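Local coordinates for mandelate racemase/muconate lactonizing enzyme-like protein (Rubrobacter xylanophilus DSM 9941, PDB 2QQ6) that binds magnesium in an enolase-superfamily barrel and probably acts as a lyase, at residues Val87-Trp99 and Pro290-Lys302. Residues are numbered along the deposited sequence; the frame is centred on the assembly and turned at random.
Sequences VITALSGIETALW and PDVAKCGGLAEAK
E95 reaches from helix 86-106 of the N-terminal capping domain to the start of helix 298-310 in the TIM-type barrel domain, joining the two domains of the enolase superfamily. Its carboxylate accepts from two successive backbone amides in the first turn of that helix: A299 N bonds to OE2 at 3.1 Å, on the syn lone pair, and L298 N makes a weak bond to OE1 at 2.8 Å, with an N-H...O angle of only 127°. CG lies anti to the backbone N (chi1 -162°) and the chain bends at chi2, which brings the carboxylate over G297, the N-cap residue. The helix start would probably favour the charged carboxylate. Cutting E95 back to an alanine would be likely to leave the L298 and A299 amides without these acceptors and open a gap beside G297. With the backbone turned as it is at G297, any side chain would press on the carbonyl O of G296, and a CB would also run into E95 CD.

A second polar link lies at the other end of the contact, where T89 OG1 donates to K294 O at 3.2 Å, in the carbonyl plane and on a lone pair; G85 O offers this hydroxyl a second, weak partner. K294 extends away to hydrogen-bond through NZ with the backbone O of E268, a magnesium ligand, and so ties this junction to the neighbourhood of the metal site. Between the two links, S92 OG bonds back to I88 O at 2.8 Å within its own helix while lying close against G296.

Side-chain packing flanks the carboxylate. L298 CD1 packs against T96 CG2 and OG1, the two side chains crossing at about a right angle, and L298 CB makes an apolar contact 4.1 Å from W99 CD1. The A299 methyl sits at the indole edge, near the ring plane, with CB 3.7 Å from W99 NE1.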
loop_
_atom_site.group_PDB
_atom_site.type_symbol
_atom_site.label_atom_id
_atom_site.label_comp_id
_atom_site.label_asym_id
_atom_site.label_seq_id
_atom_site.Cartn_x
_atom_site.Cartn_y
_atom_site.Cartn_z
ATOM N N VAL B 87 2.352 5.146 0.883
ATOM C CA VAL B 87 1.721 6.409 0.495
ATOM C C VAL B 87 0.713 6.902 1.521
ATOM O O VAL B 87 0.590 8.095 1.774
ATOM C CB VAL B 87 1.016 6.244 -0.851
ATOM C CG1 VAL B 87 0.335 7.545 -1.273
ATOM C CG2 VAL B 87 2.031 5.804 -1.885
ATOM N N ILE B 88 0.001 5.966 2.124
ATOM C CA ILE B 88 -0.998 6.291 3.134
ATOM C C ILE B 88 -0.346 6.729 4.451
ATOM O O ILE B 88 -0.786 7.690 5.085
ATOM C CB ILE B 88 -1.937 5.080 3.364
ATOM C CG1 ILE B 88 -2.823 4.875 2.127
ATOM C CG2 ILE B 88 -2.784 5.293 4.594
ATOM C CD1 ILE B 88 -3.723 6.056 1.804
ATOM N N THR B 89 0.713 6.034 4.852
ATOM C CA THR B 89 1.412 6.387 6.079
ATOM C C THR B 89 2.027 7.762 5.922
ATOM O O THR B 89 2.065 8.530 6.873
ATOM C CB THR B 89 2.542 5.404 6.406
ATOM O OG1 THR B 89 1.995 4.094 6.614
ATOM C CG2 THR B 89 3.285 5.864 7.656
ATOM N N ALA B 90 2.517 8.057 4.721
ATOM C CA ALA B 90 3.112 9.355 4.429
ATOM C C ALA B 90 2.053 10.460 4.602
ATOM O O ALA B 90 2.196 11.361 5.441
ATOM C CB ALA B 90 3.656 9.360 3.022
ATOM N N LEU B 91 0.987 10.395 3.814
ATOM C CA LEU B 91 -0.076 11.386 3.943
ATOM C C LEU B 91 -0.516 11.526 5.405
ATOM O O LEU B 91 -0.904 12.603 5.844
ATOM C CB LEU B 91 -1.304 10.990 3.115
ATOM C CG LEU B 91 -1.317 10.879 1.591
ATOM C CD1 LEU B 91 -2.729 10.541 1.183
ATOM C CD2 LEU B 91 -0.884 12.174 0.925
ATOM N N SER B 92 -0.476 10.431 6.154
ATOM C CA SER B 92 -0.899 10.480 7.549
ATOM C C SER B 92 -0.150 11.567 8.306
ATOM O O SER B 92 -0.734 12.272 9.138
ATOM C CB SER B 92 -0.675 9.125 8.241
ATOM O OG SER B 92 -1.551 8.125 7.746
ATOM N N GLY B 93 1.147 11.690 8.005
ATOM C CA GLY B 93 1.991 12.682 8.648
ATOM C C GLY B 93 1.584 14.067 8.203
ATOM O O GLY B 93 1.312 14.949 9.013
ATOM N N ILE B 94 1.535 14.253 6.894
ATOM C CA ILE B 94 1.128 15.529 6.347
ATOM C C ILE B 94 -0.243 15.924 6.888
ATOM O O ILE B 94 -0.497 17.096 7.144
ATOM C CB ILE B 94 1.017 15.463 4.829
ATOM C CG1 ILE B 94 2.326 14.943 4.243
ATOM C CG2 ILE B 94 0.643 16.826 4.285
ATOM C CD1 ILE B 94 2.269 14.706 2.749
ATOM N N GLU B 95 -1.133 14.951 7.060
ATOM C CA GLU B 95 -2.466 15.275 7.540
ATOM C C GLU B 95 -2.383 15.896 8.904
ATOM O O GLU B 95 -2.983 16.929 9.161
ATOM C CB GLU B 95 -3.364 14.039 7.624
ATOM C CG GLU B 95 -4.845 14.426 7.688
ATOM C CD GLU B 95 -5.600 13.821 8.861
ATOM O OE1 GLU B 95 -5.052 13.804 9.984
ATOM O OE2 GLU B 95 -6.752 13.376 8.667
ATOM N N THR B 96 -1.622 15.248 9.771
ATOM C CA THR B 96 -1.453 15.702 11.140
ATOM C C THR B 96 -0.980 17.142 11.192
ATOM O O THR B 96 -1.520 17.962 11.943
ATOM C CB THR B 96 -0.435 14.833 11.862
ATOM O OG1 THR B 96 -0.720 13.457 11.590
ATOM C CG2 THR B 96 -0.505 15.067 13.356
ATOM N N ALA B 97 0.041 17.438 10.394
ATOM C CA ALA B 97 0.596 18.777 10.325
ATOM C C ALA B 97 -0.524 19.781 10.090
ATOM O O ALA B 97 -0.730 20.685 10.894
ATOM C CB ALA B 97 1.595 18.848 9.212
ATOM N N LEU B 98 -1.250 19.601 8.990
ATOM C CA LEU B 98 -2.358 20.481 8.616
ATOM C C LEU B 98 -3.401 20.614 9.710
ATOM O O LEU B 98 -3.901 21.706 9.990
ATOM C CB LEU B 98 -3.024 19.952 7.356
ATOM C CG LEU B 98 -2.059 19.883 6.177
ATOM C CD1 LEU B 98 -2.611 18.965 5.087
ATOM C CD2 LEU B 98 -1.824 21.293 5.652
ATOM N N TRP B 99 -3.743 19.487 10.314
ATOM C CA TRP B 99 -4.721 19.477 11.381
ATOM C C TRP B 99 -4.166 20.280 12.548
ATOM O O TRP B 99 -4.918 20.799 13.366
ATOM C CB TRP B 99 -5.006 18.033 11.809
ATOM C CG TRP B 99 -6.305 17.475 11.301
ATOM C CD1 TRP B 99 -6.499 16.254 10.727
ATOM C CD2 TRP B 99 -7.595 18.097 11.366
ATOM N NE1 TRP B 99 -7.829 16.075 10.427
ATOM C CE2 TRP B 99 -8.527 17.192 10.810
ATOM C CE3 TRP B 99 -8.058 19.335 11.841
ATOM C CZ2 TRP B 99 -9.900 17.482 10.714
ATOM C CZ3 TRP B 99 -9.429 19.625 11.744
ATOM C CH2 TRP B 99 -10.329 18.700 11.183
ATOM N N PRO B 290 -6.323 0.709 14.720
ATOM C CA PRO B 290 -5.535 1.199 13.594
ATOM C C PRO B 290 -4.446 2.105 14.163
ATOM O O PRO B 290 -4.387 2.318 15.376
ATOM C CB PRO B 290 -6.564 1.956 12.764
ATOM C CG PRO B 290 -7.463 2.521 13.794
ATOM C CD PRO B 290 -7.636 1.374 14.777
ATOM N N ASP B 291 -3.583 2.630 13.302
ATOM C CA ASP B 291 -2.507 3.501 13.753
ATOM C C ASP B 291 -2.626 4.847 13.036
ATOM O O ASP B 291 -2.314 4.956 11.850
ATOM C CB ASP B 291 -1.158 2.836 13.449
ATOM C CG ASP B 291 0.013 3.506 14.154
ATOM O OD1 ASP B 291 0.228 4.720 13.942
ATOM O OD2 ASP B 291 0.729 2.817 14.915
ATOM N N VAL B 292 -3.078 5.864 13.765
ATOM C CA VAL B 292 -3.261 7.205 13.216
ATOM C C VAL B 292 -2.148 7.705 12.304
ATOM O O VAL B 292 -2.420 8.374 11.302
ATOM C CB VAL B 292 -3.453 8.231 14.340
ATOM C CG1 VAL B 292 -3.660 9.617 13.757
ATOM C CG2 VAL B 292 -4.636 7.828 15.198
ATOM N N ALA B 293 -0.901 7.389 12.641
ATOM C CA ALA B 293 0.223 7.839 11.830
ATOM C C ALA B 293 0.554 6.861 10.720
ATOM O O ALA B 293 1.558 7.018 10.020
ATOM C CB ALA B 293 1.449 8.058 12.704
ATOM N N LYS B 294 -0.293 5.854 10.552
ATOM C CA LYS B 294 -0.056 4.854 9.522
ATOM C C LYS B 294 -1.264 4.665 8.606
ATOM O O LYS B 294 -1.114 4.593 7.381
ATOM C CB LYS B 294 0.311 3.524 10.182
ATOM C CG LYS B 294 0.806 2.435 9.234
ATOM C CD LYS B 294 1.023 1.117 9.991
ATOM C CE LYS B 294 1.403 -0.021 9.055
ATOM N NZ LYS B 294 1.547 -1.304 9.792
ATOM N N CYS B 295 -2.453 4.610 9.207
ATOM C CA CYS B 295 -3.711 4.383 8.488
ATOM C C CYS B 295 -4.194 5.470 7.538
ATOM O O CYS B 295 -4.714 5.162 6.467
ATOM C CB CYS B 295 -4.826 4.089 9.480
ATOM S SG CYS B 295 -5.371 5.542 10.370
ATOM N N GLY B 296 -4.053 6.734 7.928
ATOM C CA GLY B 296 -4.499 7.811 7.055
ATOM C C GLY B 296 -4.596 9.194 7.672
ATOM O O GLY B 296 -4.708 10.184 6.955
ATOM N N GLY B 297 -4.562 9.262 8.996
ATOM C CA GLY B 297 -4.638 10.546 9.665
ATOM C C GLY B 297 -5.690 10.563 10.745
ATOM O O GLY B 297 -6.491 9.637 10.846
ATOM N N LEU B 298 -5.690 11.622 11.547
ATOM C CA LEU B 298 -6.649 11.770 12.643
ATOM C C LEU B 298 -8.075 11.637 12.135
ATOM O O LEU B 298 -8.874 10.883 12.692
ATOM C CB LEU B 298 -6.476 13.133 13.326
ATOM C CG LEU B 298 -5.192 13.490 14.094
ATOM C CD1 LEU B 298 -3.955 13.402 13.204
ATOM C CD2 LEU B 298 -5.353 14.907 14.631
ATOM N N ALA B 299 -8.391 12.381 11.078
ATOM C CA ALA B 299 -9.719 12.331 10.483
ATOM C C ALA B 299 -10.085 10.885 10.142
ATOM O O ALA B 299 -11.104 10.373 10.604
ATOM C CB ALA B 299 -9.759 13.192 9.234
ATOM N N GLU B 300 -9.246 10.231 9.340
ATOM C CA GLU B 300 -9.471 8.838 8.954
ATOM C C GLU B 300 -9.699 8.003 10.197
ATOM O O GLU B 300 -10.692 7.295 10.319
ATOM C CB GLU B 300 -8.256 8.276 8.212
ATOM C CG GLU B 300 -8.529 6.952 7.520
ATOM C CD GLU B 300 -9.337 7.116 6.247
ATOM O OE1 GLU B 300 -10.351 7.848 6.266
ATOM O OE2 GLU B 300 -8.962 6.510 5.225
ATOM N N ALA B 301 -8.757 8.090 11.122
ATOM C CA ALA B 301 -8.844 7.351 12.358
ATOM C C ALA B 301 -10.150 7.624 13.105
ATOM O O ALA B 301 -10.677 6.731 13.757
ATOM C CB ALA B 301 -7.659 7.684 13.231
ATOM N N LYS B 302 -10.676 8.844 13.026
ATOM C CA LYS B 302 -11.936 9.140 13.714
ATOM C C LYS B 302 -13.102 8.426 13.033
ATOM O O LYS B 302 -13.970 7.858 13.705
ATOM C CB LYS B 302 -12.214 10.640 13.745
ATOM C CG LYS B 302 -13.554 10.987 14.376
ATOM C CD LYS B 302 -13.622 12.460 14.666
ATOM C CE LYS B 302 -14.950 12.846 15.291
ATOM N NZ LYS B 302 -16.065 12.771 14.302
#